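Local coordinates for protein Cbm77-rfpl (Ruminococcus flavefaciens, PDB 5FU5) that probably binds pectic plant cell-wall polysaccharides, as a family 77 carbohydrate-binding module of a cellulosomal enzyme, at residues D11-G16 against K40-C45; S20-A25 against I54-P59; G33-N38 against N107-E112; K76-K81 against G96-T101. One frame throughout, in Å; residues are numbered along the deposited sequence. Where two conformers were deposited one is given.

Interaction 1: D11-G16 against K40-C45; sequences DFTANG and KTLTQC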
loop_
_atom_site.group_PDB
_atom_site.type_symbol
_atom_site.label_atom_id
_atom_site.label_comp_id
_atom_site.label_asym_id
_atom_site.label_seq_id
_atom_site.Cartn_x
_atom_site.Cartn_y
_atom_site.Cartn_z
ATOM N N ASP A 11 -1.439 -2.089 -8.420
ATOM C CA ASP A 11 -2.824 -1.746 -8.584
ATOM C C ASP A 11 -3.609 -3.026 -8.323
ATOM O O ASP A 11 -3.484 -4.043 -9.088
ATOM C CB ASP A 11 -3.009 -1.211 -10.023
ATOM C CG ASP A 11 -4.418 -0.937 -10.414
ATOM O OD1 ASP A 11 -5.364 -1.438 -9.802
ATOM O OD2 ASP A 11 -4.591 -0.219 -11.461
ATOM N N PHE A 12 -4.365 -3.062 -7.213
ATOM C CA PHE A 12 -5.110 -4.255 -6.864
ATOM C C PHE A 12 -6.274 -4.619 -7.781
ATOM O O PHE A 12 -6.703 -5.767 -7.784
ATOM C CB PHE A 12 -5.600 -4.183 -5.384
ATOM C CG PHE A 12 -4.490 -4.350 -4.383
ATOM C CD1 PHE A 12 -4.039 -5.604 -3.963
ATOM C CD2 PHE A 12 -3.866 -3.223 -3.869
ATOM C CE1 PHE A 12 -2.997 -5.693 -3.041
ATOM C CE2 PHE A 12 -2.849 -3.340 -2.969
ATOM C CZ PHE A 12 -2.404 -4.569 -2.559
ATOM N N THR A 13 -6.793 -3.639 -8.510
ATOM C CA THR A 13 -7.825 -3.902 -9.523
ATOM C C THR A 13 -7.228 -4.582 -10.754
ATOM O O THR A 13 -7.722 -5.600 -11.173
ATOM C CB THR A 13 -8.588 -2.612 -9.900
ATOM O OG1 THR A 13 -9.184 -2.015 -8.721
ATOM C CG2 THR A 13 -9.677 -2.928 -10.873
ATOM N N ALA A 14 -6.137 -4.039 -11.283
ATOM C CA ALA A 14 -5.539 -4.595 -12.499
ATOM C C ALA A 14 -4.855 -5.929 -12.271
ATOM O O ALA A 14 -4.896 -6.784 -13.147
ATOM C CB ALA A 14 -4.552 -3.627 -13.096
ATOM N N ASN A 15 -4.235 -6.095 -11.087
ATOM C CA ASN A 15 -3.293 -7.183 -10.873
ATOM C C ASN A 15 -3.550 -8.023 -9.631
ATOM O O ASN A 15 -2.765 -8.909 -9.306
ATOM C CB ASN A 15 -1.844 -6.684 -10.892
ATOM C CG ASN A 15 -1.426 -6.137 -12.260
ATOM O OD1 ASN A 15 -1.145 -4.953 -12.417
ATOM N ND2 ASN A 15 -1.433 -7.001 -13.251
ATOM N N GLY A 16 -4.646 -7.775 -8.932
ATOM C CA GLY A 16 -5.016 -8.683 -7.824
ATOM C C GLY A 16 -3.922 -8.713 -6.777
ATOM O O GLY A 16 -3.478 -7.648 -6.316
ATOM N N LYS A 40 -8.093 7.929 -11.478
ATOM C CA LYS A 40 -8.509 6.540 -11.659
ATOM C C LYS A 40 -9.525 6.212 -10.570
ATOM O O LYS A 40 -9.360 6.651 -9.424
ATOM C CB LYS A 40 -7.334 5.571 -11.551
ATOM C CG LYS A 40 -6.198 5.763 -12.548
ATOM C CD LYS A 40 -5.144 4.678 -12.365
ATOM C CE LYS A 40 -3.740 5.205 -12.639
ATOM N NZ LYS A 40 -2.784 4.103 -12.902
ATOM N N THR A 41 -10.576 5.479 -10.935
ATOM C CA THR A 41 -11.528 4.903 -9.992
ATOM C C THR A 41 -11.224 3.428 -9.848
ATOM O O THR A 41 -11.341 2.648 -10.797
ATOM C CB THR A 41 -12.990 5.163 -10.372
ATOM O OG1 THR A 41 -13.219 6.586 -10.366
ATOM C CG2 THR A 41 -13.960 4.480 -9.377
ATOM N N LEU A 42 -10.802 3.038 -8.646
ATOM C CA LEU A 42 -10.361 1.712 -8.322
ATOM C C LEU A 42 -11.446 0.972 -7.557
ATOM O O LEU A 42 -12.124 1.555 -6.704
ATOM C CB LEU A 42 -9.045 1.786 -7.523
ATOM C CG LEU A 42 -7.901 2.519 -8.237
ATOM C CD1 LEU A 42 -6.755 2.767 -7.287
ATOM C CD2 LEU A 42 -7.416 1.736 -9.442
ATOM N N THR A 43 -11.632 -0.302 -7.843
ATOM C CA THR A 43 -12.814 -1.052 -7.364
ATOM C C THR A 43 -12.553 -2.358 -6.638
ATOM O O THR A 43 -13.458 -2.850 -5.939
ATOM C CB THR A 43 -13.740 -1.387 -8.563
ATOM O OG1 THR A 43 -12.996 -2.108 -9.543
ATOM C CG2 THR A 43 -14.312 -0.053 -9.156
ATOM N N GLN A 44 -11.368 -2.960 -6.825
ATOM C CA GLN A 44 -11.028 -4.210 -6.165
ATOM C C GLN A 44 -9.906 -3.930 -5.187
ATOM O O GLN A 44 -8.847 -3.425 -5.562
ATOM C CB GLN A 44 -10.622 -5.307 -7.152
ATOM C CG GLN A 44 -10.208 -6.590 -6.483
ATOM C CD GLN A 44 -9.856 -7.644 -7.491
ATOM O OE1 GLN A 44 -8.797 -7.565 -8.171
ATOM N NE2 GLN A 44 -10.689 -8.621 -7.592
ATOM N N CYS A 45 -10.148 -4.268 -3.901
ATOM C CA CYS A 45 -9.171 -3.994 -2.846
ATOM C C CYS A 45 -8.628 -5.264 -2.225
ATOM O O CYS A 45 -9.211 -6.339 -2.370
ATOM C CB CYS A 45 -9.869 -3.167 -1.784
ATOM S SG CYS A 45 -11.291 -3.948 -0.987
HETATM O O HOH W 1 -7.748 -1.248 -6.597
#
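Phe-12 and Thr-13, in the short and weakly bonded helical turn 12-15, run past Gln-44 and Cys-45 where strand 40-47 is interrupted, the CA atoms of Thr-13 and Gln-44 coming to 4.7 Å. Asp-11 is the N-cap of this turn: its OD1 accepts from Ala-14 N at 3.1 Å, from well above the carboxylate plane, and more weakly from Thr-13 N. The main polar joint is the hydroxyl of Thr-13. With chi1 at -57°, OG1 sits beside its own backbone N and faces the bend of the opposing chain, where it accepts from Gln-44 N at 3.0 Å along an almost straight bond (169°) and from Thr-43 N at 3.1 Å along a more bent one (154°). The same OG1 donates to a water 2.7 Å away, which donates in turn to Gln-44 O at 2.6 Å. Beside this polar knot the carboxylate of Asp-11 slants across the end of Leu-42, OD1 lying 3.8 Å from CD2. Phe-12 touches with its CB, 3.3 Å from Gln-44 O, while its ring leads inward to Ile-24, Leu-28, Leu-108 and Met-111. The contact therefore joins the helical turn to the break in a sheet strand through one side-chain oxygen that accepts twice and donates once, to a water, so that two consecutive amides and, through the water, a carbonyl oxygen at the bend are all satisfied.

Interaction 2: S20-A25 against I54-P59; sequences SFYTIA and ISFTAP
One face of the Phe-56 ring takes the edge of Tyr-22, CE1 leading, in an offset edge-to-face pair with planes at 65°. Phe-21 meets Phe-56 differently: the two planes are inclined by 29° and offset, with little face overlap, and touch through Phe-21 CE2 and Phe-56 CD2 at 3.6 Å. Over the centre of one Tyr-22 face stands Phe-21 CD2, closing the aromatic cluster. Pro-59 CD lies at the edge of Phe-21, 4.1 Å from CE1, and a water sits above one Phe-21 face near the rim. That water ties the loop residue Phe-21 to strand 53-58, donating to Phe-21 O and accepting from Thr-57 N, beyond the last antiparallel pair. In that hydrogen-bonded pair, Thr-23 N reaches Ser-55 O at 2.8 Å and Ser-55 N reaches Thr-23 O at 2.9 Å. Tyr-22 CD1 also packs on Ile-54 CG2 at 3.9 Å, and its hydroxyl is bonded to Tyr-8 O. Replacing Phe-21 by an alanine would probably open a gap between Phe-56 and Pro-59 and strip one face of Tyr-22. Backbone bonds thus fix the register of strands 23-29 and 53-58, and where these bonds end, rings and a bridging water take over the cohesion.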
loop_
_atom_site.group_PDB
_atom_site.type_symbol
_atom_site.label_atom_id
_atom_site.label_comp_id
_atom_site.label_asym_id
_atom_site.label_seq_id
_atom_site.Cartn_x
_atom_site.Cartn_y
_atom_site.Cartn_z
ATOM N N SER A 20 5.980 -9.061 -8.470
ATOM C CA SER A 20 7.343 -9.535 -8.197
ATOM C C SER A 20 7.977 -8.756 -7.044
ATOM O O SER A 20 8.750 -9.311 -6.302
ATOM C CB SER A 20 8.237 -9.481 -9.444
ATOM O OG SER A 20 8.124 -8.235 -10.072
ATOM N N PHE A 21 7.623 -7.479 -6.890
ATOM C CA PHE A 21 8.234 -6.611 -5.895
ATOM C C PHE A 21 7.571 -6.819 -4.504
ATOM O O PHE A 21 8.282 -6.910 -3.488
ATOM C CB PHE A 21 8.127 -5.149 -6.323
ATOM C CG PHE A 21 8.808 -4.179 -5.385
ATOM C CD1 PHE A 21 10.157 -3.914 -5.538
ATOM C CD2 PHE A 21 8.083 -3.494 -4.427
ATOM C CE1 PHE A 21 10.797 -3.008 -4.726
ATOM C CE2 PHE A 21 8.713 -2.574 -3.598
ATOM C CZ PHE A 21 10.063 -2.343 -3.745
ATOM N N TYR A 22 6.247 -6.845 -4.477
ATOM C CA TYR A 22 5.493 -7.054 -3.250
ATOM C C TYR A 22 5.117 -8.502 -3.097
ATOM O O TYR A 22 4.688 -9.141 -4.044
ATOM C CB TYR A 22 4.261 -6.195 -3.217
ATOM C CG TYR A 22 4.494 -4.700 -3.375
ATOM C CD1 TYR A 22 4.845 -3.911 -2.272
ATOM C CD2 TYR A 22 4.390 -4.037 -4.615
ATOM C CE1 TYR A 22 5.058 -2.553 -2.391
ATOM C CE2 TYR A 22 4.600 -2.690 -4.732
ATOM C CZ TYR A 22 4.941 -1.931 -3.616
ATOM O OH TYR A 22 5.139 -0.581 -3.697
ATOM N N THR A 23 5.282 -9.037 -1.905
ATOM C CA THR A 23 4.769 -10.358 -1.555
ATOM C C THR A 23 3.500 -10.151 -0.757
ATOM O O THR A 23 3.551 -9.687 0.392
ATOM C CB THR A 23 5.799 -11.178 -0.804
ATOM O OG1 THR A 23 6.965 -11.341 -1.629
ATOM C CG2 THR A 23 5.241 -12.514 -0.424
ATOM N N ILE A 24 2.357 -10.426 -1.380
ATOM C CA ILE A 24 1.045 -10.101 -0.832
ATOM C C ILE A 24 0.363 -11.344 -0.351
ATOM O O ILE A 24 0.110 -12.273 -1.129
ATOM C CB ILE A 24 0.178 -9.385 -1.945
ATOM C CG1 ILE A 24 0.884 -8.108 -2.425
ATOM C CG2 ILE A 24 -1.200 -9.038 -1.398
ATOM C CD1 ILE A 24 0.396 -7.572 -3.750
ATOM N N ALA A 25 0.036 -11.372 0.952
ATOM C CA ALA A 25 -0.745 -12.419 1.569
ATOM C C ALA A 25 -2.063 -11.841 2.065
ATOM O O ALA A 25 -2.108 -11.062 3.029
ATOM C CB ALA A 25 0.009 -13.044 2.707
ATOM N N ILE A 54 1.814 -7.560 3.611
ATOM C CA ILE A 54 2.517 -7.213 2.359
ATOM C C ILE A 54 3.968 -6.963 2.747
ATOM O O ILE A 54 4.250 -6.068 3.593
ATOM C CB ILE A 54 1.937 -5.963 1.708
ATOM C CG1 ILE A 54 0.451 -6.133 1.415
ATOM C CG2 ILE A 54 2.713 -5.630 0.455
ATOM C CD1 ILE A 54 -0.273 -4.828 1.390
ATOM N N SER A 55 4.879 -7.745 2.157
ATOM C CA SER A 55 6.293 -7.570 2.355
ATOM C C SER A 55 6.985 -7.114 1.084
ATOM O O SER A 55 6.555 -7.444 -0.016
ATOM C CB SER A 55 6.883 -8.883 2.818
ATOM O OG SER A 55 6.210 -9.306 3.985
ATOM N N PHE A 56 8.062 -6.374 1.250
ATOM C CA PHE A 56 8.920 -5.925 0.159
ATOM C C PHE A 56 10.252 -5.497 0.726
ATOM O O PHE A 56 10.356 -5.194 1.923
ATOM C CB PHE A 56 8.295 -4.806 -0.647
ATOM C CG PHE A 56 8.084 -3.518 0.108
ATOM C CD1 PHE A 56 6.982 -3.366 0.926
ATOM C CD2 PHE A 56 8.978 -2.461 -0.007
ATOM C CE1 PHE A 56 6.748 -2.162 1.584
ATOM C CE2 PHE A 56 8.758 -1.260 0.684
ATOM C CZ PHE A 56 7.662 -1.126 1.483
ATOM N N THR A 57 11.246 -5.432 -0.157
ATOM C CA THR A 57 12.565 -4.926 0.156
ATOM C C THR A 57 12.775 -3.627 -0.619
ATOM O O THR A 57 12.765 -3.603 -1.852
ATOM C CB THR A 57 13.663 -5.959 -0.127
ATOM O OG1 THR A 57 13.451 -7.140 0.642
ATOM C CG2 THR A 57 15.063 -5.387 0.254
ATOM N N ALA A 58 12.864 -2.519 0.126
ATOM C CA ALA A 58 13.179 -1.227 -0.440
ATOM C C ALA A 58 14.607 -1.263 -0.919
ATOM O O ALA A 58 15.505 -1.510 -0.117
ATOM C CB ALA A 58 13.000 -0.094 0.582
ATOM N N PRO A 59 14.855 -0.983 -2.219
ATOM C CA PRO A 59 16.235 -1.004 -2.695
ATOM C C PRO A 59 17.086 0.220 -2.307
ATOM O O PRO A 59 18.323 0.175 -2.382
ATOM C CB PRO A 59 16.069 -1.057 -4.202
ATOM C CG PRO A 59 14.760 -0.472 -4.486
ATOM C CD PRO A 59 13.901 -0.756 -3.308
HETATM O O HOH W 2 10.908 -6.260 -2.920
HETATM O O HOH W 3 3.549 -11.039 2.911
#

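Interaction 3: G33-N38 against N107-E112; sequences GTATYN and NLFYME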
loop_
_atom_site.group_PDB
_atom_site.type_symbol
_atom_site.label_atom_id
_atom_site.label_comp_id
_atom_site.label_asym_id
_atom_site.label_seq_id
_atom_site.Cartn_x
_atom_site.Cartn_y
_atom_site.Cartn_z
ATOM N N GLY A 33 -16.590 -0.725 -1.693
ATOM C CA GLY A 33 -16.599 0.613 -2.262
ATOM C C GLY A 33 -15.454 0.828 -3.210
ATOM O O GLY A 33 -14.891 -0.121 -3.735
ATOM N N THR A 34 -15.163 2.099 -3.461
ATOM C CA THR A 34 -14.140 2.511 -4.376
ATOM C C THR A 34 -13.123 3.438 -3.759
ATOM O O THR A 34 -13.354 4.017 -2.689
ATOM C CB THR A 34 -14.775 3.228 -5.593
ATOM O OG1 THR A 34 -15.400 4.472 -5.245
ATOM C CG2 THR A 34 -15.757 2.316 -6.311
ATOM N N ALA A 35 -12.001 3.595 -4.440
ATOM C CA ALA A 35 -11.053 4.671 -4.156
ATOM C C ALA A 35 -10.767 5.409 -5.432
ATOM O O ALA A 35 -10.682 4.792 -6.497
ATOM C CB ALA A 35 -9.784 4.146 -3.558
ATOM N N THR A 36 -10.675 6.729 -5.346
ATOM C CA THR A 36 -10.455 7.610 -6.473
ATOM C C THR A 36 -9.057 8.193 -6.252
ATOM O O THR A 36 -8.778 8.812 -5.212
ATOM C CB THR A 36 -11.514 8.718 -6.480
ATOM O OG1 THR A 36 -12.840 8.142 -6.505
ATOM C CG2 THR A 36 -11.345 9.605 -7.696
ATOM N N TYR A 37 -8.166 7.943 -7.190
ATOM C CA TYR A 37 -6.757 8.327 -7.048
ATOM C C TYR A 37 -6.136 8.689 -8.381
ATOM O O TYR A 37 -6.141 7.880 -9.316
ATOM C CB TYR A 37 -5.964 7.189 -6.447
ATOM C CG TYR A 37 -4.521 7.539 -6.179
ATOM C CD1 TYR A 37 -4.188 8.490 -5.205
ATOM C CD2 TYR A 37 -3.481 6.926 -6.875
ATOM C CE1 TYR A 37 -2.865 8.806 -4.945
ATOM C CE2 TYR A 37 -2.162 7.270 -6.628
ATOM C CZ TYR A 37 -1.867 8.197 -5.639
ATOM O OH TYR A 37 -0.574 8.538 -5.345
ATOM N N ASN A 38 -5.568 9.888 -8.452
ATOM C CA ASN A 38 -5.022 10.422 -9.724
ATOM C C ASN A 38 -5.913 10.156 -10.944
ATOM O O ASN A 38 -5.470 9.641 -11.959
ATOM C CB ASN A 38 -3.608 9.871 -9.943
ATOM C CG ASN A 38 -2.631 10.351 -8.880
ATOM O OD1 ASN A 38 -2.952 11.219 -8.050
ATOM N ND2 ASN A 38 -1.423 9.791 -8.899
ATOM N N ASN A 107 -9.611 -0.874 3.763
ATOM C CA ASN A 107 -9.523 -1.605 2.480
ATOM C C ASN A 107 -8.588 -0.871 1.508
ATOM O O ASN A 107 -8.781 0.293 1.212
ATOM C CB ASN A 107 -10.943 -1.769 1.911
ATOM C CG ASN A 107 -11.789 -2.640 2.815
ATOM O OD1 ASN A 107 -11.560 -3.848 2.914
ATOM N ND2 ASN A 107 -12.683 -2.019 3.558
ATOM N N LEU A 108 -7.543 -1.596 1.090
ATOM C CA LEU A 108 -6.401 -1.069 0.363
ATOM C C LEU A 108 -6.560 -1.239 -1.173
ATOM O O LEU A 108 -6.754 -2.366 -1.640
ATOM C CB LEU A 108 -5.135 -1.767 0.841
ATOM C CG LEU A 108 -3.791 -1.362 0.184
ATOM C CD1 LEU A 108 -3.483 0.114 0.414
ATOM C CD2 LEU A 108 -2.671 -2.261 0.622
ATOM N N PHE A 109 -6.429 -0.139 -1.910
ATOM C CA PHE A 109 -6.655 -0.173 -3.381
ATOM C C PHE A 109 -5.432 0.020 -4.266
ATOM O O PHE A 109 -5.413 -0.415 -5.434
ATOM C CB PHE A 109 -7.734 0.842 -3.757
ATOM C CG PHE A 109 -9.119 0.479 -3.286
ATOM C CD1 PHE A 109 -9.504 0.641 -1.959
ATOM C CD2 PHE A 109 -10.087 0.021 -4.157
ATOM C CE1 PHE A 109 -10.756 0.291 -1.530
ATOM C CE2 PHE A 109 -11.353 -0.281 -3.730
ATOM C CZ PHE A 109 -11.711 -0.149 -2.420
ATOM N N TYR A 110 -4.400 0.668 -3.761
ATOM C CA TYR A 110 -3.229 1.029 -4.566
ATOM C C TYR A 110 -2.047 1.228 -3.651
ATOM O O TYR A 110 -2.212 1.734 -2.531
ATOM C CB TYR A 110 -3.527 2.318 -5.361
ATOM C CG TYR A 110 -2.480 2.683 -6.435
ATOM C CD1 TYR A 110 -2.450 2.050 -7.667
ATOM C CD2 TYR A 110 -1.541 3.686 -6.180
ATOM C CE1 TYR A 110 -1.500 2.415 -8.601
ATOM C CE2 TYR A 110 -0.580 4.042 -7.085
ATOM C CZ TYR A 110 -0.567 3.436 -8.291
ATOM O OH TYR A 110 0.428 3.853 -9.162
ATOM N N MET A 111 -0.872 0.881 -4.133
ATOM C CA MET A 111 0.321 1.229 -3.404
ATOM C C MET A 111 1.498 1.487 -4.306
ATOM O O MET A 111 1.560 1.000 -5.450
ATOM C CB MET A 111 0.625 0.198 -2.324
ATOM C CG MET A 111 0.957 -1.179 -2.792
ATOM S SD MET A 111 1.248 -2.357 -1.444
ATOM C CE MET A 111 1.230 -3.730 -2.571
ATOM N N GLU A 112 2.385 2.364 -3.820
ATOM C CA GLU A 112 3.580 2.754 -4.533
ATOM C C GLU A 112 4.733 2.910 -3.571
ATOM O O GLU A 112 4.544 3.405 -2.476
ATOM C CB GLU A 112 3.377 4.080 -5.280
ATOM C CG GLU A 112 4.700 4.751 -5.566
ATOM C CD GLU A 112 4.647 5.848 -6.566
ATOM O OE1 GLU A 112 3.556 6.431 -6.794
ATOM O OE2 GLU A 112 5.733 6.095 -7.114
#
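Phe-109 holds CG beside its backbone N (chi1 -69°) whereas Tyr-110 swings CG away from its own N (chi1 -170°), which sends the two neighbouring rings apart under Ala-35 and Tyr-37 respectively. Both side chains can rise on the same side of strand 107-116 because the pair forms a classic beta bulge opposite Val-67, in an all-antiparallel beta fold. No hydrogen bond crosses this contact; it is packing between strand 35-37 and the bulge, with strand 40-47 paired to both. Ala-35 CB lies over one face of the Phe-109 ring in a CH-pi contact, 4.1 Å from the ring centroid and displaced toward CG, from which it is 3.7 Å. The carbonyl carbon of Thr-34 stands over the same face. Tyr-37 and Tyr-110 meet obliquely, planes at 39°, with CE2 of one 3.6 Å from CE2 of the other. Tyr-37 also touches Val-67, and Tyr-110 touches Leu-42 and Val-9, so the two tyrosines tie several strands together. With a serine in place of Phe-109, Ala-35 CB would lose the face it rests on and a gap is likely to open beneath strand 35-37. At the outer rim of that ring, Gly-33 O lies near its plane, 3.4 Å from Phe-109 CZ.

Interaction 4: K76-K81 against G96-T101; sequences KVDGNK and GAHTIT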
loop_
_atom_site.group_PDB
_atom_site.type_symbol
_atom_site.label_atom_id
_atom_site.label_comp_id
_atom_site.label_asym_id
_atom_site.label_seq_id
_atom_site.Cartn_x
_atom_site.Cartn_y
_atom_site.Cartn_z
ATOM N N LYS A 76 -0.311 -0.834 9.907
ATOM C CA LYS A 76 0.981 -0.924 10.583
ATOM C C LYS A 76 2.044 -1.102 9.524
ATOM O O LYS A 76 1.902 -1.983 8.651
ATOM C CB LYS A 76 1.002 -2.065 11.611
ATOM C CG LYS A 76 0.159 -1.751 12.823
ATOM C CD LYS A 76 0.268 -2.856 13.846
ATOM C CE LYS A 76 -0.583 -2.527 15.053
ATOM N NZ LYS A 76 -0.294 -3.453 16.193
ATOM N N VAL A 77 3.119 -0.335 9.637
ATOM C CA VAL A 77 4.265 -0.496 8.783
ATOM C C VAL A 77 5.444 -0.817 9.710
ATOM O O VAL A 77 5.743 -0.048 10.626
ATOM C CB VAL A 77 4.515 0.736 7.896
ATOM C CG1 VAL A 77 5.770 0.524 7.053
ATOM C CG2 VAL A 77 3.311 0.964 6.995
ATOM N N ASP A 78 6.034 -2.003 9.545
ATOM C CA ASP A 78 7.043 -2.524 10.428
ATOM C C ASP A 78 6.577 -2.481 11.914
ATOM O O ASP A 78 7.366 -2.144 12.821
ATOM C CB ASP A 78 8.374 -1.789 10.193
ATOM C CG ASP A 78 8.845 -1.880 8.749
ATOM O OD1 ASP A 78 8.525 -2.873 8.085
ATOM O OD2 ASP A 78 9.564 -0.986 8.318
ATOM N N GLY A 79 5.303 -2.811 12.119
ATOM C CA GLY A 79 4.695 -2.860 13.436
ATOM C C GLY A 79 4.252 -1.540 14.031
ATOM O O GLY A 79 3.679 -1.538 15.117
ATOM N N ASN A 80 4.473 -0.425 13.317
ATOM C CA ASN A 80 4.078 0.917 13.769
ATOM C C ASN A 80 2.802 1.377 13.076
ATOM O O ASN A 80 2.748 1.433 11.828
ATOM C CB ASN A 80 5.217 1.936 13.543
ATOM C CG ASN A 80 6.499 1.560 14.255
ATOM O OD1 ASN A 80 7.594 1.541 13.668
ATOM N ND2 ASN A 80 6.383 1.248 15.503
ATOM N N LYS A 81 1.787 1.755 13.875
ATOM C CA LYS A 81 0.528 2.290 13.348
ATOM C C LYS A 81 0.747 3.656 12.687
ATOM O O LYS A 81 1.406 4.571 13.224
ATOM C CB LYS A 81 -0.532 2.452 14.447
ATOM C CG LYS A 81 -1.916 2.847 13.932
ATOM C CD LYS A 81 -2.965 2.835 15.030
ATOM C CE LYS A 81 -4.339 3.285 14.592
ATOM N NZ LYS A 81 -5.320 3.274 15.724
ATOM N N GLY A 96 15.825 -1.617 2.817
ATOM C CA GLY A 96 15.721 -2.883 3.515
ATOM C C GLY A 96 14.328 -3.424 3.557
ATOM O O GLY A 96 13.409 -2.900 2.895
ATOM N N ALA A 97 14.174 -4.514 4.308
ATOM C CA ALA A 97 12.917 -5.263 4.351
ATOM C C ALA A 97 11.872 -4.503 5.144
ATOM O O ALA A 97 12.181 -3.923 6.189
ATOM C CB ALA A 97 13.115 -6.644 4.952
ATOM N N HIS A 98 10.648 -4.477 4.613
ATOM C CA HIS A 98 9.480 -3.873 5.292
ATOM C C HIS A 98 8.252 -4.749 5.176
ATOM O O HIS A 98 8.127 -5.551 4.247
ATOM C CB HIS A 98 9.171 -2.488 4.703
ATOM C CG HIS A 98 10.338 -1.566 4.789
ATOM N ND1 HIS A 98 10.750 -1.015 5.986
ATOM C CD2 HIS A 98 11.222 -1.146 3.865
ATOM C CE1 HIS A 98 11.825 -0.274 5.783
ATOM N NE2 HIS A 98 12.149 -0.365 4.503
ATOM N N THR A 99 7.319 -4.550 6.085
ATOM C CA THR A 99 6.091 -5.316 6.152
ATOM C C THR A 99 4.920 -4.427 6.541
ATOM O O THR A 99 5.014 -3.667 7.518
ATOM C CB THR A 99 6.201 -6.492 7.157
ATOM O OG1 THR A 99 7.462 -7.151 7.021
ATOM C CG2 THR A 99 5.078 -7.519 6.962
ATOM N N ILE A 100 3.824 -4.548 5.791
ATOM C CA ILE A 100 2.587 -3.833 6.055
ATOM C C ILE A 100 1.589 -4.858 6.585
ATOM O O ILE A 100 1.357 -5.912 5.955
ATOM C CB ILE A 100 2.035 -3.179 4.781
ATOM C CG1 ILE A 100 3.114 -2.323 4.069
ATOM C CG2 ILE A 100 0.741 -2.414 5.080
ATOM C CD1 ILE A 100 2.792 -2.066 2.581
ATOM N N THR A 101 0.968 -4.557 7.722
ATOM C CA THR A 101 -0.036 -5.421 8.330
ATOM C C THR A 101 -1.227 -4.542 8.824
ATOM O O THR A 101 -1.212 -3.293 8.702
ATOM C CB THR A 101 0.599 -6.210 9.496
ATOM O OG1 THR A 101 1.158 -5.271 10.425
ATOM C CG2 THR A 101 1.664 -7.154 9.000
HETATM O O HOH W 4 3.781 -4.313 10.087
#
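Asp-78, the second residue of a type I' turn from Val-77 to Asn-80, reaches across to His-98 and Thr-99 with its carboxylate. Its CB serves as the stalk: chi1 of -57° places CG beside the backbone N, which itself donates to Thr-99 O at 2.8 Å, and so turns the carboxylate along strand 96-101. CG lies in the plane of the His-98 ring, at its edge. OD1 accepts from Thr-99 N at 2.9 Å, met nearly head-on, and OD2 accepts from His-98 ND1 at 2.6 Å through its syn lone pair. Carboxylate and imidazole planes are only 24° apart, and this second bond is close to straight (166°). Beyond the turn the antiparallel ladder continues with a hydrogen-bonded pair, Lys-76 N to Thr-101 O and Thr-101 N to Lys-76 O, each 2.9 Å. Val-77 and Ile-100 pack beside it on the face of the sheet that meets Leu-64, Leu-66 and Val-91. A water joins Gly-79 N, Thr-99 O and Thr-101 OG1, linking turn to strand. Since His-98 NE2 is also bonded to Ala-94 O, both ring nitrogens meet acceptors, consistent with a doubly protonated imidazole that the adjacent carboxylate would stabilise; together these bonds fix the ring's rotation and fasten the turn to the strand.

The four contacts belong to one continuous network of antiparallel strands. Along the chain, interactions 1, 2 and 3 interlock, their segments alternating, while interaction 4 falls wholly between the two halves of interaction 3. Centres of interactions 1 and 3 are about 7 Å apart, with strand 40-47 bordering both strand 35-37 and strand 107-116. Interactions 2 and 4, about 11 Å apart between centres, are joined where strands 53-58 and 96-101 pair, through Ile-54 with Ile-100 and Phe-56 with His-98. Interactions 1 and 4, about 22 Å apart between centres, lie on opposite sides of the chain's centre. Contacts between sequence-distant segments thus knit this small, almost helix-free module into a single unit.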